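Side-chain contacts in abietadiene synthase, chloroplastic (Abies grandis, PDB 3S9V), which belongs to the terpene synthase family and folds as a single, predominantly helical chain containing an N-terminal terpene synthase domain and a metal-binding domain: residues E272-V277 with D298-H303; S302-R307 with Y335-D340; I309-E314 with I320-M325. All coordinates share one frame; numbering follows the deposited sequence.

Contact 1 of 3, residues E272-V277 with D298-H303; sequences ERLWAV and DYVYSH
The NH1 atom of R273, whose guanidinium rests on the ring of Y299, is gripped by two backbone carbonyls, those of G48 and D269. The contact joins helix 269-282 to the next helix, 290-301, within the helical N-terminal terpene synthase domain, and it is a cation-pi stack. The guanidinium lies nearly flat on the ring, with planes 18° apart, and R273 CZ stands 3.6 Å from the centroid of the Y299 ring. The overlap is displaced toward the rim, so that R273 NE comes 3.3 Å from Y299 CD2. The R273 chain runs extended from CG to NE (chi2 176°), which carries the charged group across to the neighbouring helix. At the ring's far end Y299 OH is hydrogen-bonded to D269 OD1, which anchors the hydroxyl end of the ring. H303 CD2 lies over the opposite face, toward the rim, with the imidazole steeply inclined to the ring. Beside the stack, V300 points its two methyls at different partners: CG2 packs 3.8 Å from R273 CB, and CG1 meets L274 CD2 at 4.0 Å. On the same segment, S302 OG donates a 2.7 Å hydrogen bond to Y299 O.

Contact 2 of 3, residues S302-R307 with Y335-D340; sequences SHWDER and YNVSSD
A CH-pi contact between V337 and W304 ties together two loops of the helical N-terminal domain, one following helix 290-301 and the other following helix 320-332. The methyl CG1 of V337 sits over one face of the indole, 3.7 Å from the centroid of the W304 five-membered ring and 14° off its normal. The valine meets the tryptophan at about a right angle, and its CG1 lies closest to the NE1 and CE2 side of the ring. W304 reaches this place with CG anti to the backbone N (chi1 -167°), which swings the indole toward the 335-340 loop. L330 of helix 320-332 packs against both residues and adds to the apolar patch.

Polar links between the loops run through water. In the plane of the indole, at its edge, one water accepts from W304 NE1 at 3.0 Å. The same water oxygen accepts from S338 N at 2.8 Å, so the indole N-H is coupled to the backbone next to V337. A second, more loosely held water donates to E306 OE2 at 3.3 Å and to D340 OD2 at 3.2 Å. It thus bridges two carboxylates whose nearer oxygens, E306 OE2 and D340 OD2, are 6.4 Å apart, and probably eases the repulsion between them on this exposed side.

Each loop also holds its own shape. D305 forms an Asx turn, in which its OD1 uses the anti lone pair to accept from R307 N at 2.9 Å, and the R307 guanidinium returns to the same carboxylate as a salt bridge. On the opposing loop an ST turn closes with D340 N donating to S338 OG at 2.9 Å, N-H...O angle 164°.

Contact 3 of 3, residues I309-E314 with I320-M325; sequences IGWARE and IDDTAM
I309 and T323 share the hydrogen bond that crosses this contact, between a loop and the start of helix 320-332. That helix carries the tail of the sequence D319-I320-D321-D322, which matches the DXDD signature of class II terpene cyclases. The I309 backbone N donates to T323 OG1 at 2.9 Å, with an N-H...O angle of 144°. The threonine hydroxyl is used twice, because it also donates to the carbonyl oxygen of D319 one turn earlier. A backbone hydrogen bond between I309 and D319 fastens the same corner, so the loop is held both to the helix and to the residue just before it.

Van der Waals packing follows beside this bond. The I309 CG1 branch sits between its own backbone N and carbonyl carbon (chi1 58°), and from there its CD1 methyl reaches 3.7 Å from D322 O. The carbonyl oxygen of G310 abuts the D322 side chain: G310 O is 3.3 Å from D322 CB and 3.4 Å from D322 CG.

The same packing continues where the D322 carboxylate lies against the stem and ring edge of W311. D322 OD1 lies near the indole plane at the ring edge, 4.2 Å from W311 CE3, and the ring and carboxylate planes are 49° apart. It approaches the tryptophan stem more closely, with W311 CB 3.7 Å from OD1. F271 of helix 269-282 also touches D322, so aromatic side chains from that helix and from the loop pack against this last residue of the motif. The indole is anchored by W311 NE1, hydrogen-bonded to S230 OG, while on the D322 side the nearest W311 atom to D322 OD2 is CA, at 3.6 Å.

The three contacts form one continuous part of the N-terminal domain. The centres of contacts 1 and 2 lie about 12 Å apart, and contact 3 lies about 10 Å from each. Contacts 1 and 2 share S302 and H303 and are joined by a probable hydrogen bond of 2.6 Å between D298 OD1 and Y335 OH. H303 ties both to contact 3 through a probable 3.1 Å hydrogen bond between its ND1 and E314 OE1. W304 CZ3 also packs 3.6 Å from I309 CD1, an apolar link. The DXDD sequence at contact 3 probably marks the class II active site, as in relatives; contact 1 reaches it through W275, whose CZ3 is 3.6 Å from D322 OD2.

Contact 1 of 3, residues E272-V277 with D298-H303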
loop_
_atom_site.group_PDB
_atom_site.type_symbol
_atom_site.label_atom_id
_atom_site.label_comp_id
_atom_site.label_asym_id
_atom_site.label_seq_id
_atom_site.Cartn_x
_atom_site.Cartn_y
_atom_site.Cartn_z
ATOM N N GLU A 272 -1.547 15.062 -1.217
ATOM C CA GLU A 272 -2.981 14.798 -1.252
ATOM C C GLU A 272 -3.411 13.790 -2.318
ATOM O O GLU A 272 -4.197 12.878 -2.042
ATOM C CB GLU A 272 -3.750 16.105 -1.445
ATOM C CG GLU A 272 -5.249 15.913 -1.479
ATOM C CD GLU A 272 -6.010 17.214 -1.353
ATOM O OE1 GLU A 272 -6.090 17.981 -2.341
ATOM O OE2 GLU A 272 -6.523 17.472 -0.250
ATOM N N ARG A 273 -2.899 13.948 -3.535
ATOM C CA ARG A 273 -3.257 13.038 -4.619
ATOM C C ARG A 273 -2.771 11.609 -4.413
ATOM O O ARG A 273 -3.531 10.662 -4.620
ATOM C CB ARG A 273 -2.740 13.575 -5.955
ATOM C CG ARG A 273 -3.552 14.751 -6.506
ATOM C CD ARG A 273 -2.935 15.287 -7.785
ATOM N NE ARG A 273 -3.750 16.329 -8.409
ATOM C CZ ARG A 273 -3.896 17.559 -7.925
ATOM N NH1 ARG A 273 -3.278 17.918 -6.805
ATOM N NH2 ARG A 273 -4.666 18.428 -8.559
ATOM N N LEU A 274 -1.516 11.452 -3.996
ATOM C CA LEU A 274 -0.948 10.122 -3.781
ATOM C C LEU A 274 -1.608 9.353 -2.641
ATOM O O LEU A 274 -1.838 8.137 -2.743
ATOM C CB LEU A 274 0.564 10.218 -3.530
ATOM C CG LEU A 274 1.427 10.594 -4.740
ATOM C CD1 LEU A 274 2.824 10.899 -4.266
ATOM C CD2 LEU A 274 1.445 9.461 -5.780
ATOM N N TRP A 275 -1.911 10.062 -1.557
ATOM C CA TRP A 275 -2.535 9.435 -0.402
ATOM C C TRP A 275 -4.013 9.098 -0.655
ATOM O O TRP A 275 -4.523 8.089 -0.172
ATOM C CB TRP A 275 -2.379 10.343 0.822
ATOM C CG TRP A 275 -1.235 9.960 1.708
ATOM C CD1 TRP A 275 -1.320 9.446 2.965
ATOM C CD2 TRP A 275 0.166 10.000 1.386
ATOM N NE1 TRP A 275 -0.066 9.155 3.449
ATOM C CE2 TRP A 275 0.864 9.485 2.501
ATOM C CE3 TRP A 275 0.896 10.418 0.266
ATOM C CZ2 TRP A 275 2.259 9.373 2.530
ATOM C CZ3 TRP A 275 2.289 10.308 0.293
ATOM C CH2 TRP A 275 2.954 9.789 1.420
ATOM N N ALA A 276 -4.697 9.934 -1.421
ATOM C CA ALA A 276 -6.099 9.678 -1.726
ATOM C C ALA A 276 -6.202 8.413 -2.569
ATOM O O ALA A 276 -7.055 7.550 -2.324
ATOM C CB ALA A 276 -6.698 10.865 -2.480
ATOM N N VAL A 277 -5.320 8.313 -3.563
ATOM C CA VAL A 277 -5.285 7.161 -4.463
ATOM C C VAL A 277 -4.917 5.879 -3.726
ATOM O O VAL A 277 -5.515 4.822 -3.949
ATOM C CB VAL A 277 -4.253 7.380 -5.600
ATOM C CG1 VAL A 277 -3.952 6.057 -6.315
ATOM C CG2 VAL A 277 -4.781 8.410 -6.589
ATOM N N ASP A 298 -1.601 11.452 -13.436
ATOM C CA ASP A 298 -0.988 12.166 -14.559
ATOM C C ASP A 298 -0.385 13.462 -14.001
ATOM O O ASP A 298 0.717 13.870 -14.373
ATOM C CB ASP A 298 -2.026 12.537 -15.632
ATOM C CG ASP A 298 -2.406 11.365 -16.527
ATOM O OD1 ASP A 298 -1.611 10.405 -16.645
ATOM O OD2 ASP A 298 -3.500 11.420 -17.137
ATOM N N TYR A 299 -1.131 14.097 -13.103
ATOM C CA TYR A 299 -0.704 15.334 -12.476
ATOM C C TYR A 299 0.579 15.106 -11.690
ATOM O O TYR A 299 1.562 15.827 -11.874
ATOM C CB TYR A 299 -1.796 15.848 -11.540
ATOM C CG TYR A 299 -1.430 17.126 -10.813
ATOM C CD1 TYR A 299 -1.742 18.376 -11.351
ATOM C CD2 TYR A 299 -0.761 17.082 -9.583
ATOM C CE1 TYR A 299 -1.399 19.556 -10.676
ATOM C CE2 TYR A 299 -0.413 18.248 -8.906
ATOM C CZ TYR A 299 -0.737 19.481 -9.455
ATOM O OH TYR A 299 -0.413 20.631 -8.768
ATOM N N VAL A 300 0.572 14.101 -10.817
ATOM C CA VAL A 300 1.754 13.810 -10.018
ATOM C C VAL A 300 2.963 13.485 -10.881
ATOM O O VAL A 300 4.071 13.947 -10.604
ATOM C CB VAL A 300 1.507 12.640 -9.051
ATOM C CG1 VAL A 300 2.801 12.298 -8.291
ATOM C CG2 VAL A 300 0.396 13.017 -8.068
ATOM N N TYR A 301 2.754 12.693 -11.927
ATOM C CA TYR A 301 3.848 12.318 -12.811
ATOM C C TYR A 301 4.428 13.528 -13.553
ATOM O O TYR A 301 5.636 13.590 -13.769
ATOM C CB TYR A 301 3.390 11.258 -13.825
ATOM C CG TYR A 301 4.503 10.779 -14.748
ATOM C CD1 TYR A 301 5.593 10.066 -14.246
ATOM C CD2 TYR A 301 4.482 11.073 -16.118
ATOM C CE1 TYR A 301 6.639 9.659 -15.081
ATOM C CE2 TYR A 301 5.525 10.670 -16.962
ATOM C CZ TYR A 301 6.598 9.964 -16.434
ATOM O OH TYR A 301 7.632 9.575 -17.251
ATOM N N SER A 302 3.575 14.479 -13.941
ATOM C CA SER A 302 4.042 15.674 -14.643
ATOM C C SER A 302 4.914 16.498 -13.713
ATOM O O SER A 302 5.530 17.471 -14.135
ATOM C CB SER A 302 2.870 16.539 -15.114
ATOM O OG SER A 302 2.262 17.223 -14.031
ATOM N N HIS A 303 4.946 16.119 -12.439
ATOM C CA HIS A 303 5.769 16.826 -11.463
ATOM C C HIS A 303 6.838 15.903 -10.901
ATOM O O HIS A 303 7.524 16.254 -9.946
ATOM C CB HIS A 303 4.909 17.371 -10.323
ATOM C CG HIS A 303 4.062 18.536 -10.720
ATOM N ND1 HIS A 303 4.597 19.758 -11.063
ATOM C CD2 HIS A 303 2.721 18.656 -10.870
ATOM C CE1 HIS A 303 3.623 20.580 -11.410
ATOM N NE2 HIS A 303 2.474 19.935 -11.302
#

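Contact 2 of 3, residues S302-R307 with Y335-D340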
loop_
_atom_site.group_PDB
_atom_site.type_symbol
_atom_site.label_atom_id
_atom_site.label_comp_id
_atom_site.label_asym_id
_atom_site.label_seq_id
_atom_site.Cartn_x
_atom_site.Cartn_y
_atom_site.Cartn_z
ATOM N N SER A 302 3.575 14.479 -13.941
ATOM C CA SER A 302 4.042 15.674 -14.643
ATOM C C SER A 302 4.914 16.498 -13.713
ATOM O O SER A 302 5.530 17.471 -14.135
ATOM C CB SER A 302 2.870 16.539 -15.114
ATOM O OG SER A 302 2.262 17.223 -14.031
ATOM N N HIS A 303 4.946 16.119 -12.439
ATOM C CA HIS A 303 5.769 16.826 -11.463
ATOM C C HIS A 303 6.838 15.903 -10.901
ATOM O O HIS A 303 7.524 16.254 -9.946
ATOM C CB HIS A 303 4.909 17.371 -10.323
ATOM C CG HIS A 303 4.062 18.536 -10.720
ATOM N ND1 HIS A 303 4.597 19.758 -11.063
ATOM C CD2 HIS A 303 2.721 18.656 -10.870
ATOM C CE1 HIS A 303 3.623 20.580 -11.410
ATOM N NE2 HIS A 303 2.474 19.935 -11.302
ATOM N N TRP A 304 6.971 14.720 -11.498
ATOM C CA TRP A 304 7.966 13.753 -11.051
ATOM C C TRP A 304 9.380 14.280 -11.287
ATOM O O TRP A 304 9.666 14.905 -12.304
ATOM C CB TRP A 304 7.789 12.415 -11.780
ATOM C CG TRP A 304 8.579 11.280 -11.158
ATOM C CD1 TRP A 304 9.676 10.663 -11.680
ATOM C CD2 TRP A 304 8.327 10.650 -9.891
ATOM N NE1 TRP A 304 10.124 9.686 -10.818
ATOM C CE2 TRP A 304 9.314 9.659 -9.715
ATOM C CE3 TRP A 304 7.361 10.830 -8.886
ATOM C CZ2 TRP A 304 9.366 8.844 -8.571
ATOM C CZ3 TRP A 304 7.413 10.020 -7.747
ATOM C CH2 TRP A 304 8.413 9.039 -7.603
ATOM N N ASP A 305 10.258 14.017 -10.333
ATOM C CA ASP A 305 11.641 14.454 -10.407
ATOM C C ASP A 305 12.482 13.221 -10.119
ATOM O O ASP A 305 12.158 12.446 -9.220
ATOM C CB ASP A 305 11.903 15.530 -9.350
ATOM C CG ASP A 305 13.253 16.201 -9.518
ATOM O OD1 ASP A 305 14.283 15.494 -9.496
ATOM O OD2 ASP A 305 13.282 17.440 -9.668
ATOM N N GLU A 306 13.555 13.040 -10.885
ATOM C CA GLU A 306 14.434 11.890 -10.724
ATOM C C GLU A 306 15.187 11.830 -9.398
ATOM O O GLU A 306 15.791 10.805 -9.073
ATOM C CB GLU A 306 15.424 11.837 -11.884
ATOM C CG GLU A 306 14.755 11.563 -13.220
ATOM C CD GLU A 306 15.740 11.519 -14.367
ATOM O OE1 GLU A 306 16.353 12.567 -14.673
ATOM O OE2 GLU A 306 15.902 10.430 -14.960
ATOM N N ARG A 307 15.161 12.920 -8.638
ATOM C CA ARG A 307 15.827 12.948 -7.339
ATOM C C ARG A 307 14.799 12.661 -6.246
ATOM O O ARG A 307 15.129 12.614 -5.067
ATOM C CB ARG A 307 16.457 14.316 -7.073
ATOM C CG ARG A 307 17.333 14.850 -8.197
ATOM C CD ARG A 307 17.985 16.158 -7.784
ATOM N NE ARG A 307 17.008 17.091 -7.224
ATOM C CZ ARG A 307 16.064 17.709 -7.929
ATOM N NH1 ARG A 307 15.967 17.499 -9.236
ATOM N NH2 ARG A 307 15.208 18.525 -7.326
ATOM N N TYR A 335 3.594 4.093 -15.326
ATOM C CA TYR A 335 4.400 5.276 -15.571
ATOM C C TYR A 335 5.883 4.914 -15.570
ATOM O O TYR A 335 6.295 3.962 -14.908
ATOM C CB TYR A 335 4.103 6.334 -14.508
ATOM C CG TYR A 335 2.713 6.914 -14.624
ATOM C CD1 TYR A 335 2.451 7.991 -15.474
ATOM C CD2 TYR A 335 1.650 6.360 -13.918
ATOM C CE1 TYR A 335 1.152 8.501 -15.613
ATOM C CE2 TYR A 335 0.352 6.857 -14.050
ATOM C CZ TYR A 335 0.109 7.926 -14.895
ATOM O OH TYR A 335 -1.178 8.419 -15.007
ATOM N N ASN A 336 6.678 5.666 -16.325
ATOM C CA ASN A 336 8.107 5.397 -16.407
ATOM C C ASN A 336 8.867 6.107 -15.313
ATOM O O ASN A 336 9.396 7.200 -15.511
ATOM C CB ASN A 336 8.671 5.805 -17.770
ATOM C CG ASN A 336 10.176 5.572 -17.868
ATOM O OD1 ASN A 336 10.730 4.732 -17.158
ATOM N ND2 ASN A 336 10.839 6.307 -18.755
ATOM N N VAL A 337 8.908 5.466 -14.152
ATOM C CA VAL A 337 9.604 5.994 -12.997
ATOM C C VAL A 337 10.712 5.018 -12.632
ATOM O O VAL A 337 10.587 3.820 -12.850
ATOM C CB VAL A 337 8.645 6.170 -11.806
ATOM C CG1 VAL A 337 7.664 7.298 -12.102
ATOM C CG2 VAL A 337 7.905 4.871 -11.539
ATOM N N SER A 338 11.800 5.539 -12.082
ATOM C CA SER A 338 12.933 4.705 -11.712
ATOM C C SER A 338 13.101 4.606 -10.210
ATOM O O SER A 338 12.757 5.529 -9.478
ATOM C CB SER A 338 14.223 5.277 -12.314
ATOM O OG SER A 338 15.366 4.669 -11.731
ATOM N N SER A 339 13.641 3.483 -9.755
ATOM C CA SER A 339 13.877 3.297 -8.331
ATOM C C SER A 339 15.106 4.115 -7.924
ATOM O O SER A 339 15.437 4.193 -6.744
ATOM C CB SER A 339 14.097 1.817 -8.004
ATOM O OG SER A 339 15.186 1.306 -8.752
ATOM N N ASP A 340 15.781 4.724 -8.899
ATOM C CA ASP A 340 16.951 5.552 -8.590
ATOM C C ASP A 340 16.569 6.712 -7.676
ATOM O O ASP A 340 17.434 7.291 -7.014
ATOM C CB ASP A 340 17.586 6.141 -9.856
ATOM C CG ASP A 340 18.220 5.092 -10.740
ATOM O OD1 ASP A 340 18.761 4.101 -10.206
ATOM O OD2 ASP A 340 18.192 5.272 -11.976
HETATM O O HOH W 1 12.598 8.257 -11.870
HETATM O O HOH W 2 16.623 7.844 -13.113
#

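Contact 3 of 3, residues I309-E314 with I320-M325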
loop_
_atom_site.group_PDB
_atom_site.type_symbol
_atom_site.label_atom_id
_atom_site.label_comp_id
_atom_site.label_asym_id
_atom_site.label_seq_id
_atom_site.Cartn_x
_atom_site.Cartn_y
_atom_site.Cartn_z
ATOM N N ILE A 309 10.479 13.281 -4.913
ATOM C CA ILE A 309 9.565 14.399 -4.790
ATOM C C ILE A 309 9.267 14.709 -3.346
ATOM O O ILE A 309 9.604 13.941 -2.449
ATOM C CB ILE A 309 8.239 14.112 -5.520
ATOM C CG1 ILE A 309 7.590 12.845 -4.955
ATOM C CG2 ILE A 309 8.507 13.924 -7.006
ATOM C CD1 ILE A 309 6.185 12.545 -5.521
ATOM N N GLY A 310 8.647 15.860 -3.132
ATOM C CA GLY A 310 8.275 16.264 -1.794
ATOM C C GLY A 310 6.769 16.158 -1.734
ATOM O O GLY A 310 6.175 15.408 -2.501
ATOM N N TRP A 311 6.148 16.926 -0.850
ATOM C CA TRP A 311 4.708 16.894 -0.702
ATOM C C TRP A 311 4.035 17.893 -1.631
ATOM O O TRP A 311 2.842 17.782 -1.917
ATOM C CB TRP A 311 4.342 17.183 0.756
ATOM C CG TRP A 311 5.055 18.366 1.327
ATOM C CD1 TRP A 311 4.629 19.661 1.326
ATOM C CD2 TRP A 311 6.331 18.362 1.977
ATOM N NE1 TRP A 311 5.558 20.467 1.941
ATOM C CE2 TRP A 311 6.614 19.695 2.349
ATOM C CE3 TRP A 311 7.265 17.360 2.281
ATOM C CZ2 TRP A 311 7.797 20.057 3.016
ATOM C CZ3 TRP A 311 8.442 17.717 2.945
ATOM C CH2 TRP A 311 8.696 19.056 3.305
ATOM N N ALA A 312 4.815 18.863 -2.105
ATOM C CA ALA A 312 4.311 19.897 -3.002
ATOM C C ALA A 312 5.122 19.940 -4.279
ATOM O O ALA A 312 6.317 19.640 -4.270
ATOM C CB ALA A 312 4.372 21.256 -2.326
ATOM N N ARG A 313 4.461 20.318 -5.372
ATOM C CA ARG A 313 5.105 20.437 -6.673
ATOM C C ARG A 313 6.370 21.273 -6.504
ATOM O O ARG A 313 6.367 22.274 -5.797
ATOM C CB ARG A 313 4.149 21.114 -7.665
ATOM C CG ARG A 313 3.528 22.416 -7.139
ATOM C CD ARG A 313 4.352 23.648 -7.517
ATOM N NE ARG A 313 3.875 24.876 -6.873
ATOM C CZ ARG A 313 4.163 25.232 -5.623
ATOM N NH1 ARG A 313 4.934 24.465 -4.861
ATOM N NH2 ARG A 313 3.680 26.362 -5.128
ATOM N N GLU A 314 7.450 20.848 -7.146
ATOM C CA GLU A 314 8.726 21.558 -7.078
ATOM C C GLU A 314 9.102 21.920 -5.645
ATOM O O GLU A 314 9.459 23.059 -5.365
ATOM C CB GLU A 314 8.684 22.838 -7.929
ATOM C CG GLU A 314 7.463 22.995 -8.851
ATOM C CD GLU A 314 7.407 21.981 -9.986
ATOM O OE1 GLU A 314 7.249 20.770 -9.720
ATOM O OE2 GLU A 314 7.517 22.405 -11.157
ATOM N N ILE A 320 11.433 10.811 1.528
ATOM C CA ILE A 320 11.285 9.403 1.212
ATOM C C ILE A 320 9.839 8.901 1.237
ATOM O O ILE A 320 9.492 7.985 0.496
ATOM C CB ILE A 320 12.145 8.540 2.157
ATOM C CG1 ILE A 320 12.481 7.209 1.482
ATOM C CG2 ILE A 320 11.410 8.304 3.470
ATOM C CD1 ILE A 320 13.482 6.379 2.254
ATOM N N ASP A 321 8.993 9.503 2.069
ATOM C CA ASP A 321 7.603 9.060 2.163
ATOM C C ASP A 321 6.837 9.341 0.871
ATOM O O ASP A 321 6.258 8.428 0.295
ATOM C CB ASP A 321 6.903 9.729 3.358
ATOM C CG ASP A 321 5.747 8.890 3.912
ATOM O OD1 ASP A 321 5.486 7.773 3.391
ATOM O OD2 ASP A 321 5.104 9.350 4.882
ATOM N N ASP A 322 6.833 10.597 0.421
ATOM C CA ASP A 322 6.139 10.959 -0.816
ATOM C C ASP A 322 6.789 10.282 -2.025
ATOM O O ASP A 322 6.104 9.903 -2.977
ATOM C CB ASP A 322 6.170 12.471 -1.053
ATOM C CG ASP A 322 5.258 13.234 -0.119
ATOM O OD1 ASP A 322 5.744 13.721 0.922
ATOM O OD2 ASP A 322 4.049 13.342 -0.423
ATOM N N THR A 323 8.111 10.150 -1.989
ATOM C CA THR A 323 8.843 9.533 -3.091
ATOM C C THR A 323 8.570 8.039 -3.176
ATOM O O THR A 323 8.381 7.502 -4.262
ATOM C CB THR A 323 10.359 9.753 -2.956
ATOM O OG1 THR A 323 10.635 11.157 -2.981
ATOM C CG2 THR A 323 11.094 9.075 -4.104
ATOM N N ALA A 324 8.549 7.369 -2.033
ATOM C CA ALA A 324 8.270 5.940 -2.008
ATOM C C ALA A 324 6.821 5.674 -2.429
ATOM O O ALA A 324 6.552 4.726 -3.161
ATOM C CB ALA A 324 8.529 5.380 -0.620
ATOM N N MET A 325 5.888 6.505 -1.966
ATOM C CA MET A 325 4.482 6.334 -2.336
ATOM C C MET A 325 4.362 6.489 -3.847
ATOM O O MET A 325 3.840 5.611 -4.540
ATOM C CB MET A 325 3.604 7.390 -1.662
ATOM C CG MET A 325 2.987 6.989 -0.334
ATOM S SD MET A 325 1.620 5.811 -0.473
ATOM C CE MET A 325 2.385 4.447 0.235
#